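Local coordinates for putative glycosyltransferase (Mannosyltransferase) involved in glycosylating the PBCV-1 major capsid protein (Paramecium bursaria Chlorella virus 1, PDB 2P6W) that probably transfers a sugar from a nucleotide-sugar donor in glycosylating the viral major capsid protein, this chain being its manganese-binding N-terminal domain, at residues 88-94 with 189-193; 104-109 with 161-167. All coordinates share one frame; numbering follows the deposited sequence.

Interaction 1. Residues 88-94 with 189-193; sequences KNKNKPI and KDALF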
loop_
_atom_site.group_PDB
_atom_site.type_symbol
_atom_site.label_atom_id
_atom_site.label_comp_id
_atom_site.label_asym_id
_atom_site.label_seq_id
_atom_site.Cartn_x
_atom_site.Cartn_y
_atom_site.Cartn_z
ATOM N N LYS A 88 -1.888 -18.849 -2.290
ATOM C CA LYS A 88 -0.994 -19.903 -1.784
ATOM C C LYS A 88 -0.477 -19.564 -0.383
ATOM O O LYS A 88 -0.162 -20.470 0.413
ATOM C CB LYS A 88 0.189 -20.150 -2.743
ATOM C CG LYS A 88 1.204 -21.180 -2.215
ATOM C CD LYS A 88 2.539 -21.111 -2.948
ATOM C CE LYS A 88 3.608 -21.972 -2.270
ATOM N NZ LYS A 88 3.887 -21.556 -0.858
ATOM N N ASN A 89 -0.422 -18.267 -0.077
ATOM C CA ASN A 89 0.136 -17.790 1.183
ATOM C C ASN A 89 -0.837 -17.088 2.136
ATOM O O ASN A 89 -0.426 -16.515 3.146
ATOM C CB ASN A 89 1.363 -16.916 0.926
ATOM C CG ASN A 89 2.597 -17.736 0.666
ATOM O OD1 ASN A 89 3.445 -17.375 -0.147
ATOM N ND2 ASN A 89 2.680 -18.884 1.324
ATOM N N LYS A 90 -2.128 -17.167 1.836
ATOM C CA LYS A 90 -3.135 -16.453 2.616
ATOM C C LYS A 90 -3.222 -16.901 4.081
ATOM O O LYS A 90 -3.677 -16.137 4.934
ATOM C CB LYS A 90 -4.511 -16.542 1.934
ATOM C CG LYS A 90 -5.160 -17.906 2.096
ATOM C CD LYS A 90 -6.601 -17.919 1.566
ATOM C CE LYS A 90 -7.282 -19.206 2.005
ATOM N NZ LYS A 90 -8.595 -19.390 1.331
ATOM N N ASN A 91 -2.775 -18.123 4.382
ATOM C CA ASN A 91 -2.797 -18.596 5.767
ATOM C C ASN A 91 -1.554 -18.207 6.573
ATOM O O ASN A 91 -1.386 -18.633 7.722
ATOM C CB ASN A 91 -3.058 -20.111 5.840
ATOM C CG ASN A 91 -4.415 -20.492 5.285
ATOM O OD1 ASN A 91 -4.518 -21.341 4.397
ATOM N ND2 ASN A 91 -5.466 -19.857 5.801
ATOM N N LYS A 92 -0.698 -17.372 5.987
ATOM C CA LYS A 92 0.516 -16.945 6.678
ATOM C C LYS A 92 0.418 -15.482 7.087
ATOM O O LYS A 92 0.072 -14.634 6.251
ATOM C CB LYS A 92 1.741 -17.155 5.796
ATOM C CG LYS A 92 2.035 -18.620 5.473
ATOM C CD LYS A 92 3.160 -18.713 4.477
ATOM C CE LYS A 92 3.529 -20.161 4.151
ATOM N NZ LYS A 92 4.566 -20.207 3.066
ATOM N N PRO A 93 0.730 -15.174 8.365
ATOM C CA PRO A 93 0.567 -13.803 8.849
ATOM C C PRO A 93 1.659 -12.895 8.317
ATOM O O PRO A 93 2.726 -13.367 7.912
ATOM C CB PRO A 93 0.694 -13.943 10.360
ATOM C CG PRO A 93 1.635 -15.111 10.539
ATOM C CD PRO A 93 1.270 -16.065 9.414
ATOM N N ILE A 94 1.392 -11.594 8.351
ATOM C CA ILE A 94 2.312 -10.601 7.816
ATOM C C ILE A 94 3.666 -10.694 8.506
ATOM O O ILE A 94 4.711 -10.490 7.888
ATOM C CB ILE A 94 1.724 -9.186 8.001
ATOM C CG1 ILE A 94 0.592 -8.937 6.988
ATOM C CG2 ILE A 94 2.830 -8.125 7.908
ATOM C CD1 ILE A 94 -0.273 -7.708 7.319
ATOM N N LYS A 189 4.815 -16.717 -7.130
ATOM C CA LYS A 189 4.380 -17.955 -6.467
ATOM C C LYS A 189 4.529 -17.940 -4.939
ATOM O O LYS A 189 3.687 -18.500 -4.227
ATOM C CB LYS A 189 5.135 -19.164 -7.068
ATOM C CG LYS A 189 6.639 -19.235 -6.725
ATOM C CD LYS A 189 7.376 -20.376 -7.451
ATOM C CE LYS A 189 8.803 -20.513 -6.945
ATOM N NZ LYS A 189 9.651 -21.381 -7.824
ATOM N N ASP A 190 5.600 -17.323 -4.448
ATOM C CA ASP A 190 5.947 -17.377 -3.031
ATOM C C ASP A 190 5.659 -16.075 -2.303
ATOM O O ASP A 190 5.969 -15.946 -1.116
ATOM C CB ASP A 190 7.423 -17.750 -2.860
ATOM C CG ASP A 190 7.702 -19.207 -3.206
ATOM O OD1 ASP A 190 6.790 -20.059 -3.061
ATOM O OD2 ASP A 190 8.842 -19.486 -3.622
ATOM N N ALA A 191 5.073 -15.105 -3.012
ATOM C CA ALA A 191 4.821 -13.795 -2.410
ATOM C C ALA A 191 3.642 -13.844 -1.441
ATOM O O ALA A 191 2.846 -14.780 -1.480
ATOM C CB ALA A 191 4.555 -12.759 -3.508
ATOM N N LEU A 192 3.537 -12.838 -0.579
ATOM C CA LEU A 192 2.308 -12.603 0.158
ATOM C C LEU A 192 1.472 -11.594 -0.631
ATOM O O LEU A 192 0.326 -11.881 -0.973
ATOM C CB LEU A 192 2.587 -12.056 1.554
ATOM C CG LEU A 192 1.326 -11.699 2.355
ATOM C CD1 LEU A 192 0.412 -12.933 2.549
ATOM C CD2 LEU A 192 1.767 -11.084 3.716
ATOM N N PHE A 193 2.049 -10.414 -0.897
ATOM C CA PHE A 193 1.351 -9.354 -1.655
ATOM C C PHE A 193 1.871 -9.253 -3.089
ATOM O O PHE A 193 3.054 -9.009 -3.317
ATOM C CB PHE A 193 1.501 -7.996 -0.944
ATOM C CG PHE A 193 0.897 -7.977 0.435
ATOM C CD1 PHE A 193 -0.389 -8.466 0.643
ATOM C CD2 PHE A 193 1.614 -7.483 1.525
ATOM C CE1 PHE A 193 -0.972 -8.460 1.918
ATOM C CE2 PHE A 193 1.049 -7.469 2.783
ATOM C CZ PHE A 193 -0.249 -7.967 2.984
#
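K88 runs its aliphatic chain past the carbonyl of K189 and ends beside the carboxylate of D190. With CG anti to the backbone N (chi1 176°), CB and CG skirt K189 O before CD makes the close approach, 3.1 Å from K189 O. CE moves on to D190, 3.8 Å from D190 OD1, and a bend at the last torsion (chi4 -60°) leaves K88 NZ 3.9 Å from D190 OD1, a long salt bridge between side chains lying alongside each other and pointing the same way. Next along the chain, N89 CB packs 3.5 Å from A191 O. The carbonyl oxygens of K189 and A191 both accept hydrogen bonds from N86 ND2. N86 follows strand 83-85, which pairs antiparallel with strand 193-195; this small sheet lies close to the manganese site of the GT-A-type domain, where D80 and D82 of the DxD motif and H195 hold the metal. From N89 to K92 the chain makes a type I beta turn, closed by K92 N to N89 O at 3.0 Å. L192 sends CD1 against the backbone carbonyls of this turn, 3.7 Å from N89 O and near K92 O as well. Its other methyl, CD2, meets I94 CG1 at 4.1 Å, the two side chains crossing at about a right angle. I94 CG1 also reaches F193 CZ at 4.2 Å, while L192 CG sits over the centre of one face of the F193 ring. Y32, on helix 20-36, touches both I94 and L192 and gives its hydroxyl to a hydrogen bond with K92 O.

Interaction 2. Residues 104-109 with 161-167; sequences NILYHT and VFPRIPG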
loop_
_atom_site.group_PDB
_atom_site.type_symbol
_atom_site.label_atom_id
_atom_site.label_comp_id
_atom_site.label_asym_id
_atom_site.label_seq_id
_atom_site.Cartn_x
_atom_site.Cartn_y
_atom_site.Cartn_z
ATOM N N ASN A 104 11.525 1.861 16.955
ATOM C CA ASN A 104 11.972 3.133 16.405
ATOM C C ASN A 104 11.497 3.367 14.966
ATOM O O ASN A 104 11.611 4.475 14.451
ATOM C CB ASN A 104 13.498 3.207 16.426
ATOM C CG ASN A 104 14.020 4.606 16.139
ATOM O OD1 ASN A 104 13.473 5.602 16.626
ATOM N ND2 ASN A 104 15.086 4.686 15.351
ATOM N N ILE A 105 11.000 2.321 14.312
ATOM C CA ILE A 105 10.605 2.437 12.896
ATOM C C ILE A 105 9.189 3.007 12.725
ATOM O O ILE A 105 8.248 2.556 13.398
ATOM C CB ILE A 105 10.768 1.083 12.157
ATOM C CG1 ILE A 105 12.208 0.568 12.298
ATOM C CG2 ILE A 105 10.394 1.224 10.669
ATOM C CD1 ILE A 105 13.294 1.579 11.855
ATOM N N LEU A 106 9.070 4.011 11.837
ATOM C CA LEU A 106 7.791 4.647 11.477
ATOM C C LEU A 106 7.272 4.188 10.113
ATOM O O LEU A 106 6.070 4.186 9.897
ATOM C CB LEU A 106 7.908 6.171 11.470
ATOM C CG LEU A 106 8.159 6.903 12.793
ATOM C CD1 LEU A 106 8.582 8.331 12.494
ATOM C CD2 LEU A 106 6.961 6.883 13.728
ATOM N N TYR A 107 8.173 3.812 9.200
ATOM C CA TYR A 107 7.764 3.351 7.866
ATOM C C TYR A 107 8.548 2.136 7.432
ATOM O O TYR A 107 9.761 2.125 7.562
ATOM C CB TYR A 107 8.064 4.444 6.832
ATOM C CG TYR A 107 7.072 5.583 6.791
ATOM C CD1 TYR A 107 5.970 5.546 5.927
ATOM C CD2 TYR A 107 7.237 6.703 7.598
ATOM C CE1 TYR A 107 5.042 6.588 5.894
ATOM C CE2 TYR A 107 6.331 7.740 7.568
ATOM C CZ TYR A 107 5.231 7.672 6.723
ATOM O OH TYR A 107 4.328 8.720 6.701
ATOM N N HIS A 108 7.854 1.125 6.908
ATOM C CA HIS A 108 8.494 0.066 6.146
ATOM C C HIS A 108 8.061 0.210 4.693
ATOM O O HIS A 108 6.857 0.270 4.407
ATOM C CB HIS A 108 8.073 -1.307 6.675
ATOM C CG HIS A 108 8.677 -1.633 7.998
ATOM N ND1 HIS A 108 8.043 -1.375 9.190
ATOM C CD2 HIS A 108 9.883 -2.148 8.314
ATOM C CE1 HIS A 108 8.833 -1.722 10.190
ATOM N NE2 HIS A 108 9.948 -2.213 9.684
ATOM N N THR A 109 9.043 0.331 3.794
ATOM C CA THR A 109 8.793 0.506 2.368
ATOM C C THR A 109 9.615 -0.502 1.574
ATOM O O THR A 109 10.399 -1.272 2.151
ATOM C CB THR A 109 9.131 1.964 1.918
ATOM O OG1 THR A 109 10.508 2.236 2.236
ATOM C CG2 THR A 109 8.218 2.946 2.639
ATOM N N VAL A 161 9.635 13.115 3.439
ATOM C CA VAL A 161 9.499 12.514 4.774
ATOM C C VAL A 161 10.806 11.900 5.250
ATOM O O VAL A 161 11.299 12.204 6.345
ATOM C CB VAL A 161 8.373 11.447 4.828
ATOM C CG1 VAL A 161 8.352 10.750 6.176
ATOM C CG2 VAL A 161 7.015 12.113 4.577
ATOM N N PHE A 162 11.373 11.026 4.422
ATOM C CA PHE A 162 12.540 10.268 4.872
ATOM C C PHE A 162 13.706 11.148 5.390
ATOM O O PHE A 162 14.268 10.850 6.452
ATOM C CB PHE A 162 13.016 9.289 3.788
ATOM C CG PHE A 162 12.181 8.030 3.674
ATOM C CD1 PHE A 162 11.021 7.842 4.436
ATOM C CD2 PHE A 162 12.542 7.047 2.748
ATOM C CE1 PHE A 162 10.253 6.664 4.294
ATOM C CE2 PHE A 162 11.782 5.894 2.607
ATOM C CZ PHE A 162 10.653 5.697 3.382
ATOM N N PRO A 163 14.074 12.224 4.662
ATOM C CA PRO A 163 15.156 13.074 5.189
ATOM C C PRO A 163 14.900 13.639 6.570
ATOM O O PRO A 163 15.858 13.936 7.294
ATOM C CB PRO A 163 15.244 14.204 4.166
ATOM C CG PRO A 163 14.772 13.595 2.905
ATOM C CD PRO A 163 13.633 12.695 3.336
ATOM N N ARG A 164 13.628 13.758 6.943
ATOM C CA ARG A 164 13.265 14.389 8.203
ATOM C C ARG A 164 13.144 13.409 9.366
ATOM O O ARG A 164 12.987 13.842 10.518
ATOM C CB ARG A 164 11.955 15.165 8.020
ATOM C CG ARG A 164 12.080 16.462 7.189
ATOM C CD ARG A 164 10.703 17.018 6.822
ATOM N NE ARG A 164 10.810 18.360 6.249
ATOM C CZ ARG A 164 11.275 18.625 5.031
ATOM N NH1 ARG A 164 11.660 17.639 4.228
ATOM N NH2 ARG A 164 11.366 19.887 4.609
ATOM N N ILE A 165 13.206 12.105 9.065
ATOM C CA ILE A 165 13.115 11.042 10.083
ATOM C C ILE A 165 14.267 10.014 9.946
ATOM O O ILE A 165 14.041 8.795 9.828
ATOM C CB ILE A 165 11.706 10.366 10.098
ATOM C CG1 ILE A 165 11.349 9.809 8.710
ATOM C CG2 ILE A 165 10.618 11.375 10.534
ATOM C CD1 ILE A 165 10.247 8.740 8.739
ATOM N N PRO A 166 15.517 10.500 9.998
ATOM C CA PRO A 166 16.650 9.609 9.798
ATOM C C PRO A 166 16.604 8.456 10.795
ATOM O O PRO A 166 16.339 8.666 11.991
ATOM C CB PRO A 166 17.859 10.517 10.074
ATOM C CG PRO A 166 17.322 11.587 10.954
ATOM C CD PRO A 166 15.965 11.858 10.347
ATOM N N GLY A 167 16.827 7.245 10.291
ATOM C CA GLY A 167 16.867 6.057 11.125
ATOM C C GLY A 167 15.517 5.463 11.481
ATOM O O GLY A 167 15.445 4.439 12.171
#
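Apolar packing of L106 and Y107 on V161, F162 and I165 seats the end of helix 153-164, and the turn after it, on the start of strand 107-110. Y107 is central. Its ring carbon CD2 lies 3.8 Å from I165 CD1 and its CE2 3.9 Å from V161 CG1, both side chains crossing it at about a right angle, while Y107 CB rests 4.0 Å from F162 CE1. L106 CD1 adds a second apolar neighbour to I165 CD1 at 4.1 Å. T109 and F162 approach from opposite directions: T109 OG1 lies in the plane of the F162 ring at its edge, 3.6 Å from CZ. That oxygen, set between the backbone N and carbonyl carbon (chi1 58°), is hydrogen-bonded to I170 O. Beyond the turn, G167 O meets I105 CD1 at 3.6 Å. The hydroxyl of Y107 points on to helix 132-140 and hydrogen-bonds E135, and I134 of that helix touches L106, Y107 and V161. F162 stacks on Y169 of strand 169-172, which runs parallel to 107-110 at one margin of the six-stranded sheet, with antiparallel strand 124-128 flanking 107-110 on its other side.

In the fold
From the N terminus the chain lays down strands 8-13 and 39-43, then strand 75-79, the DxD residues and strand 83-85. Residues 88-94 open the longer loop, that of interaction 1. Within it, 104-109 enters strand 107-110, and the chain returns through strand 124-128 and helix 132-140 to 161-167, where interaction 2 closes the inner, nested loop. Strands 169-172 and 179-180 follow before 189-193 completes interaction 1 and leads into strand 193-195 and the metal ligand H195. The contacts do not touch, their centres lying about 26 Å apart: interaction 2 joins helix 153-164 to the main sheet near its edge, interaction 1 joins two loops beside the small sheet.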